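Local atomic coordinates of blue-light-activated histidine kinase 2 (PDB entry 4R39), a protein that senses blue light and acts as a histidine kinase, passing phosphate from ATP to a protein histidine in a response that raises bacterial virulence. Residues G127-E132 / R188-L193; D178-G183 / L201-G206. All coordinates share one frame; numbering follows the deposited sequence.

Interaction 1 of 2, residues G127-E132 / R188-L193; sequences GLLVSE and RIVRQL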
loop_
_atom_site.group_PDB
_atom_site.type_symbol
_atom_site.label_atom_id
_atom_site.label_comp_id
_atom_site.label_asym_id
_atom_site.label_seq_id
_atom_site.Cartn_x
_atom_site.Cartn_y
_atom_site.Cartn_z
ATOM N N GLY A 127 0.235 -3.507 -1.454
ATOM C CA GLY A 127 0.840 -3.065 -0.210
ATOM C C GLY A 127 0.976 -1.554 -0.151
ATOM O O GLY A 127 0.578 -0.924 0.829
ATOM N N LEU A 128 1.534 -0.971 -1.205
ATOM C CA LEU A 128 1.671 0.477 -1.288
ATOM C C LEU A 128 0.307 1.148 -1.309
ATOM O O LEU A 128 0.122 2.206 -0.713
ATOM C CB LEU A 128 2.462 0.875 -2.534
ATOM C CG LEU A 128 3.984 0.877 -2.399
ATOM C CD1 LEU A 128 4.613 1.105 -3.757
ATOM C CD2 LEU A 128 4.454 1.943 -1.418
ATOM N N LEU A 129 -0.640 0.530 -2.005
ATOM C CA LEU A 129 -2.007 1.028 -2.043
ATOM C C LEU A 129 -2.580 1.147 -0.637
ATOM O O LEU A 129 -3.085 2.202 -0.246
ATOM C CB LEU A 129 -2.886 0.087 -2.867
ATOM C CG LEU A 129 -3.436 0.675 -4.163
ATOM C CD1 LEU A 129 -4.108 -0.408 -4.989
ATOM C CD2 LEU A 129 -4.411 1.800 -3.857
ATOM N N VAL A 130 -2.495 0.056 0.119
ATOM C CA VAL A 130 -3.035 0.020 1.471
ATOM C C VAL A 130 -2.298 1.013 2.354
ATOM O O VAL A 130 -2.888 1.620 3.246
ATOM C CB VAL A 130 -2.939 -1.399 2.074
ATOM C CG1 VAL A 130 -3.281 -1.396 3.560
ATOM C CG2 VAL A 130 -3.869 -2.334 1.331
ATOM N N SER A 131 -1.008 1.183 2.105
ATOM C CA SER A 131 -0.227 2.129 2.880
ATOM C C SER A 131 -0.764 3.539 2.646
ATOM O O SER A 131 -0.979 4.282 3.591
ATOM C CB SER A 131 1.254 2.050 2.512
ATOM O OG SER A 131 2.053 2.594 3.549
ATOM N N GLU A 132 -0.999 3.890 1.385
ATOM C CA GLU A 132 -1.501 5.215 1.031
ATOM C C GLU A 132 -2.841 5.529 1.675
ATOM O O GLU A 132 -3.015 6.579 2.295
ATOM C CB GLU A 132 -1.675 5.332 -0.485
ATOM C CG GLU A 132 -0.388 5.374 -1.274
ATOM C CD GLU A 132 0.579 6.410 -0.759
ATOM O OE1 GLU A 132 0.133 7.497 -0.325
ATOM O OE2 GLU A 132 1.798 6.127 -0.754
ATOM N N ARG A 188 -1.529 10.342 -6.690
ATOM C CA ARG A 188 -0.938 9.938 -7.958
ATOM C C ARG A 188 -0.439 8.501 -7.867
ATOM O O ARG A 188 -0.620 7.719 -8.797
ATOM C CB ARG A 188 0.212 10.873 -8.331
ATOM C CG ARG A 188 0.886 10.533 -9.651
ATOM C CD ARG A 188 1.917 11.582 -10.033
ATOM N NE ARG A 188 1.322 12.907 -10.183
ATOM C CZ ARG A 188 2.003 14.002 -10.503
ATOM N NH1 ARG A 188 3.312 13.937 -10.710
ATOM N NH2 ARG A 188 1.375 15.165 -10.618
ATOM N N ILE A 189 0.193 8.163 -6.746
ATOM C CA ILE A 189 0.628 6.790 -6.506
ATOM C C ILE A 189 -0.570 5.856 -6.617
ATOM O O ILE A 189 -0.522 4.858 -7.334
ATOM C CB ILE A 189 1.242 6.597 -5.100
ATOM C CG1 ILE A 189 2.378 7.590 -4.837
ATOM C CG2 ILE A 189 1.753 5.168 -4.937
ATOM C CD1 ILE A 189 3.514 7.520 -5.825
ATOM N N VAL A 190 -1.642 6.192 -5.908
ATOM C CA VAL A 190 -2.823 5.336 -5.858
ATOM C C VAL A 190 -3.404 5.099 -7.246
ATOM O O VAL A 190 -3.773 3.979 -7.579
ATOM C CB VAL A 190 -3.910 5.916 -4.919
ATOM C CG1 VAL A 190 -5.255 5.217 -5.127
ATOM C CG2 VAL A 190 -3.473 5.778 -3.472
ATOM N N ARG A 191 -3.488 6.145 -8.057
ATOM C CA ARG A 191 -4.079 6.002 -9.381
ATOM C C ARG A 191 -3.236 5.100 -10.275
ATOM O O ARG A 191 -3.770 4.364 -11.100
ATOM C CB ARG A 191 -4.288 7.370 -10.034
ATOM C CG ARG A 191 -5.538 8.081 -9.540
ATOM C CD ARG A 191 -5.767 9.430 -10.218
ATOM N NE ARG A 191 -4.784 9.736 -11.257
ATOM C CZ ARG A 191 -3.863 10.694 -11.182
ATOM N NH1 ARG A 191 -3.765 11.480 -10.113
ATOM N NH2 ARG A 191 -3.028 10.875 -12.195
ATOM N N GLN A 192 -1.922 5.149 -10.106
ATOM C CA GLN A 192 -1.026 4.348 -10.930
ATOM C C GLN A 192 -1.134 2.871 -10.564
ATOM O O GLN A 192 -1.310 2.021 -11.433
ATOM C CB GLN A 192 0.418 4.833 -10.779
ATOM C CG GLN A 192 0.661 6.210 -11.393
ATOM C CD GLN A 192 2.021 6.794 -11.044
ATOM O OE1 GLN A 192 2.722 6.295 -10.164
ATOM N NE2 GLN A 192 2.397 7.862 -11.737
ATOM N N LEU A 193 -1.041 2.577 -9.273
ATOM C CA LEU A 193 -1.040 1.198 -8.801
ATOM C C LEU A 193 -2.366 0.495 -9.077
ATOM O O LEU A 193 -2.389 -0.693 -9.400
ATOM C CB LEU A 193 -0.724 1.159 -7.310
ATOM C CG LEU A 193 0.596 1.823 -6.916
ATOM C CD1 LEU A 193 0.750 1.808 -5.407
ATOM C CD2 LEU A 193 1.781 1.145 -7.585
#

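Interaction 2 of 2, residues D178-G183 / L201-G206; sequences DWPNEG and LNVTRG. With ANP (phosphoaminophosphonic acid-adenylate ester), chain F.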
loop_
_atom_site.group_PDB
_atom_site.type_symbol
_atom_site.label_atom_id
_atom_site.label_comp_id
_atom_site.label_asym_id
_atom_site.label_seq_id
_atom_site.Cartn_x
_atom_site.Cartn_y
_atom_site.Cartn_z
ATOM N N ASP A 178 -11.675 15.727 -5.107
ATOM C CA ASP A 178 -12.193 14.509 -5.723
ATOM C C ASP A 178 -11.107 13.443 -5.746
ATOM O O ASP A 178 -10.676 12.990 -6.810
ATOM C CB ASP A 178 -12.684 14.787 -7.145
ATOM C CG ASP A 178 -13.383 13.585 -7.766
ATOM O OD1 ASP A 178 -14.166 12.916 -7.057
ATOM O OD2 ASP A 178 -13.140 13.304 -8.960
ATOM N N TRP A 179 -10.668 13.054 -4.556
ATOM C CA TRP A 179 -9.609 12.070 -4.404
ATOM C C TRP A 179 -10.073 10.729 -4.974
ATOM O O TRP A 179 -11.234 10.354 -4.799
ATOM C CB TRP A 179 -9.261 11.952 -2.920
ATOM C CG TRP A 179 -8.106 11.071 -2.608
ATOM C CD1 TRP A 179 -6.813 11.453 -2.409
ATOM C CD2 TRP A 179 -8.139 9.652 -2.438
ATOM N NE1 TRP A 179 -6.035 10.353 -2.129
ATOM C CE2 TRP A 179 -6.826 9.236 -2.143
ATOM C CE3 TRP A 179 -9.149 8.690 -2.511
ATOM C CZ2 TRP A 179 -6.500 7.907 -1.922
ATOM C CZ3 TRP A 179 -8.824 7.370 -2.293
ATOM C CH2 TRP A 179 -7.510 6.989 -1.999
ATOM N N PRO A 180 -9.175 9.992 -5.653
ATOM C CA PRO A 180 -7.754 10.267 -5.893
ATOM C C PRO A 180 -7.426 10.970 -7.214
ATOM O O PRO A 180 -6.244 11.067 -7.534
ATOM C CB PRO A 180 -7.143 8.868 -5.896
ATOM C CG PRO A 180 -8.208 8.021 -6.489
ATOM C CD PRO A 180 -9.525 8.613 -6.035
ATOM N N ASN A 181 -8.416 11.450 -7.960
ATOM C CA ASN A 181 -8.122 12.215 -9.173
ATOM C C ASN A 181 -7.448 13.533 -8.816
ATOM O O ASN A 181 -6.589 14.024 -9.548
ATOM C CB ASN A 181 -9.388 12.481 -9.982
ATOM C CG ASN A 181 -10.025 11.210 -10.496
ATOM O OD1 ASN A 181 -9.436 10.490 -11.302
ATOM N ND2 ASN A 181 -11.239 10.928 -10.037
ATOM N N GLU A 182 -7.858 14.102 -7.687
ATOM C CA GLU A 182 -7.209 15.276 -7.125
ATOM C C GLU A 182 -6.507 14.850 -5.845
ATOM O O GLU A 182 -6.950 13.924 -5.166
ATOM C CB GLU A 182 -8.231 16.368 -6.802
ATOM C CG GLU A 182 -9.087 16.815 -7.978
ATOM C CD GLU A 182 -10.107 17.871 -7.588
ATOM O OE1 GLU A 182 -10.797 17.680 -6.567
ATOM O OE2 GLU A 182 -10.217 18.893 -8.299
ATOM N N GLY A 183 -5.412 15.519 -5.519
ATOM C CA GLY A 183 -4.725 15.271 -4.268
ATOM C C GLY A 183 -3.263 15.623 -4.378
ATOM O O GLY A 183 -2.858 16.367 -5.268
ATOM N N LEU A 201 -11.225 1.248 -8.335
ATOM C CA LEU A 201 -11.278 1.952 -7.058
ATOM C C LEU A 201 -12.555 2.782 -6.980
ATOM O O LEU A 201 -12.999 3.346 -7.980
ATOM C CB LEU A 201 -10.048 2.847 -6.894
ATOM C CG LEU A 201 -9.828 3.483 -5.517
ATOM C CD1 LEU A 201 -8.341 3.684 -5.263
ATOM C CD2 LEU A 201 -10.563 4.812 -5.394
ATOM N N ASN A 202 -13.143 2.836 -5.789
ATOM C CA ASN A 202 -14.333 3.642 -5.532
ATOM C C ASN A 202 -14.232 4.320 -4.174
ATOM O O ASN A 202 -13.589 3.798 -3.271
ATOM C CB ASN A 202 -15.592 2.778 -5.575
ATOM C CG ASN A 202 -15.970 2.364 -6.983
ATOM O OD1 ASN A 202 -16.503 3.165 -7.758
ATOM N ND2 ASN A 202 -15.711 1.104 -7.319
ATOM N N VAL A 203 -14.873 5.478 -4.035
ATOM C CA VAL A 203 -14.799 6.261 -2.804
ATOM C C VAL A 203 -16.157 6.828 -2.423
ATOM O O VAL A 203 -16.916 7.271 -3.283
ATOM C CB VAL A 203 -13.829 7.449 -2.939
ATOM C CG1 VAL A 203 -13.561 8.075 -1.569
ATOM C CG2 VAL A 203 -12.527 7.010 -3.591
ATOM N N THR A 204 -16.428 6.840 -1.124
ATOM C CA THR A 204 -17.698 7.299 -0.574
ATOM C C THR A 204 -17.413 8.315 0.535
ATOM O O THR A 204 -16.620 8.037 1.428
ATOM C CB THR A 204 -18.482 6.093 -0.020
ATOM O OG1 THR A 204 -18.941 5.280 -1.107
ATOM C CG2 THR A 204 -19.671 6.532 0.819
ATOM N N ARG A 205 -18.067 9.476 0.480
ATOM C CA ARG A 205 -17.715 10.619 1.334
ATOM C C ARG A 205 -18.666 10.858 2.510
ATOM O O ARG A 205 -19.592 10.079 2.745
ATOM C CB ARG A 205 -17.650 11.889 0.480
ATOM C CG ARG A 205 -16.292 12.139 -0.145
ATOM C CD ARG A 205 -16.334 13.234 -1.198
ATOM N NE ARG A 205 -15.184 13.124 -2.088
ATOM C CZ ARG A 205 -15.037 12.165 -2.996
ATOM N NH1 ARG A 205 -13.956 12.134 -3.760
ATOM N NH2 ARG A 205 -15.968 11.229 -3.136
ATOM N N GLY A 206 -18.406 11.939 3.252
ATOM C CA GLY A 206 -19.310 12.427 4.285
ATOM C C GLY A 206 -18.691 12.564 5.668
ATOM O O GLY A 206 -17.629 12.008 5.937
HETATM P PG ANP F . 0.833 12.329 0.871
HETATM O O1G ANP F . 1.711 12.463 -0.328
HETATM O O2G ANP F . -0.269 11.237 0.605
HETATM O O3G ANP F . 1.715 11.875 2.100
HETATM P PB ANP F . -1.580 13.728 1.222
HETATM O O1B ANP F . -2.132 14.995 1.783
HETATM O O2B ANP F . -2.043 12.546 2.130
HETATM N N3B ANP F . 0.098 13.822 1.192
HETATM P PA ANP F . -3.252 12.515 -0.604
HETATM O O1A ANP F . -2.954 11.160 -0.093
HETATM O O2A ANP F . -3.440 12.580 -2.122
HETATM O O3A ANP F . -2.089 13.542 -0.245
HETATM O "O5'" ANP F . -4.530 13.066 0.132
HETATM C "C5'" ANP F . -5.274 14.142 -0.458
HETATM C "C4'" ANP F . -6.037 14.884 0.610
HETATM O "O4'" ANP F . -7.323 14.261 0.803
HETATM C "C3'" ANP F . -5.406 14.919 1.997
HETATM O "O3'" ANP F . -4.469 15.985 2.104
HETATM C "C2'" ANP F . -6.617 15.139 2.900
HETATM O "O2'" ANP F . -6.946 16.520 2.997
HETATM C "C1'" ANP F . -7.724 14.376 2.157
HETATM N N9 ANP F . -7.984 13.033 2.664
HETATM C C8 ANP F . -7.451 11.856 2.204
HETATM N N7 ANP F . -7.876 10.793 2.839
HETATM C C5 ANP F . -8.752 11.304 3.786
HETATM C C6 ANP F . -9.539 10.691 4.779
HETATM N N6 ANP F . -9.570 9.374 4.995
HETATM N N1 ANP F . -10.305 11.489 5.554
HETATM C C2 ANP F . -10.279 12.809 5.342
HETATM N N3 ANP F . -9.579 13.498 4.438
HETATM C C4 ANP F . -8.830 12.682 3.686
#

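Interaction 1 of 2, residues G127-E132 / R188-L193
L193 pushes its CD1 methyl against the flank of helix 120-140, meeting CB of L128 at 3.5 Å and lying 3.9 Å from the backbone N of L129. Its CG is turned anti to the carbonyl carbon (chi1 -57°), which carries CD1 across to the partner helix. A little further along, L193 and L129 run alongside, pointing opposite ways, CB of L193 4.2 Å from CG of L129. L129 also lies crosswise to V190, with CD2 of L129 3.7 Å from CG1 of V190. The other valine branch, CG2, lies chiefly against E132, 3.5 Å from its CB, and also borders CD2 of L129.

These pairs, largely aliphatic, make up the close-packed part. I189 joins through CG2 alone, 4.2 Å from CG of E132. The bend of E132 at chi2 (-51°) lifts the carboxylate off this greasy patch, and OE2 forms salt bridges with R60 and R61. The solvent side of helix 185-196 is different: R188 is exposed, and R191 points its CB away from this interface, its side chain lying over P180 and N181. L128 and L193 also touch L34 and I37 of helix 32-48, a third helix against the pair.

The two segment axes come within 9.5 Å, 147° apart in direction and so roughly antiparallel. E132 is part of the nucleotide pocket, near both the bound analogue and the magnesium ion. Such a helix pair, laid over a mixed sheet and carrying an N-box glutamate, belongs to the Bergerat ATP-binding fold of histidine kinases.

Interaction 2 of 2, residues D178-G183 / L201-G206
A cis peptide bond joins W179 to P180, and CB of P180 lies 3.6 Å above the plane of the W179 indole, over its centre, while both residues meet strand 200-204. V203 takes the edge of that indole: its CG2 sits near the ring plane, 3.9 Å from CE3 of W179. At the opposite edge, NE1 of W179 is 3.4 Å from the alpha-phosphate oxygen O2A of ANP, placing the indole between strand and nucleotide. P180 and L201 lie side by side, heading opposite ways, with CD of P180 4.0 Å from CD2 of L201.

The loop runs from strand 161-168 to helix 185-196, where histidine kinases with the Bergerat fold carry their ATP lid, and the strand beneath is an outermost one of the five-stranded mixed sheet. N184 and G186, just beyond the loop, hydrogen-bond to ANP, and CA of G183 lies 3.7 Å from O2A of ANP.

Polar contacts gather at the edge of the patch. OD1 of D178 forms a salt bridge with NH1 of R205 at 3.4 Å, but the oxygen stands well out of the guanidinium plane and no N-H points at it, so the attraction is one of charge; the arginine is also poorly ordered. Inside the loop, the backbone N of D178 donates to OE1 of E182 on its anti side (2.6 Å, 153°), and, less well directed, ND2 of N181 reaches OD2 of D178 from above the carboxylate plane.

Interaction 1 is core: every touching residue is buried, close to the centre of the chain. Interaction 2 lies nearer the surface and is only partly buried; it carries a salt bridge across its own segments, whereas the acid of interaction 1 pairs with arginines of another helix. Helix 185-196 joins them. V190 is shared: the same two methyls that meet helix 120-140 also touch interaction 2, CG1 3.4 Å from CD1 of L201 and CG2 4.0 Å from CZ2 of W179. The helix thus lies between helix 120-140 and the loop-strand pair. Both contacts also reach the nucleotide site, 127-132 through an acidic side chain and 178-183 through an indole and a glycine.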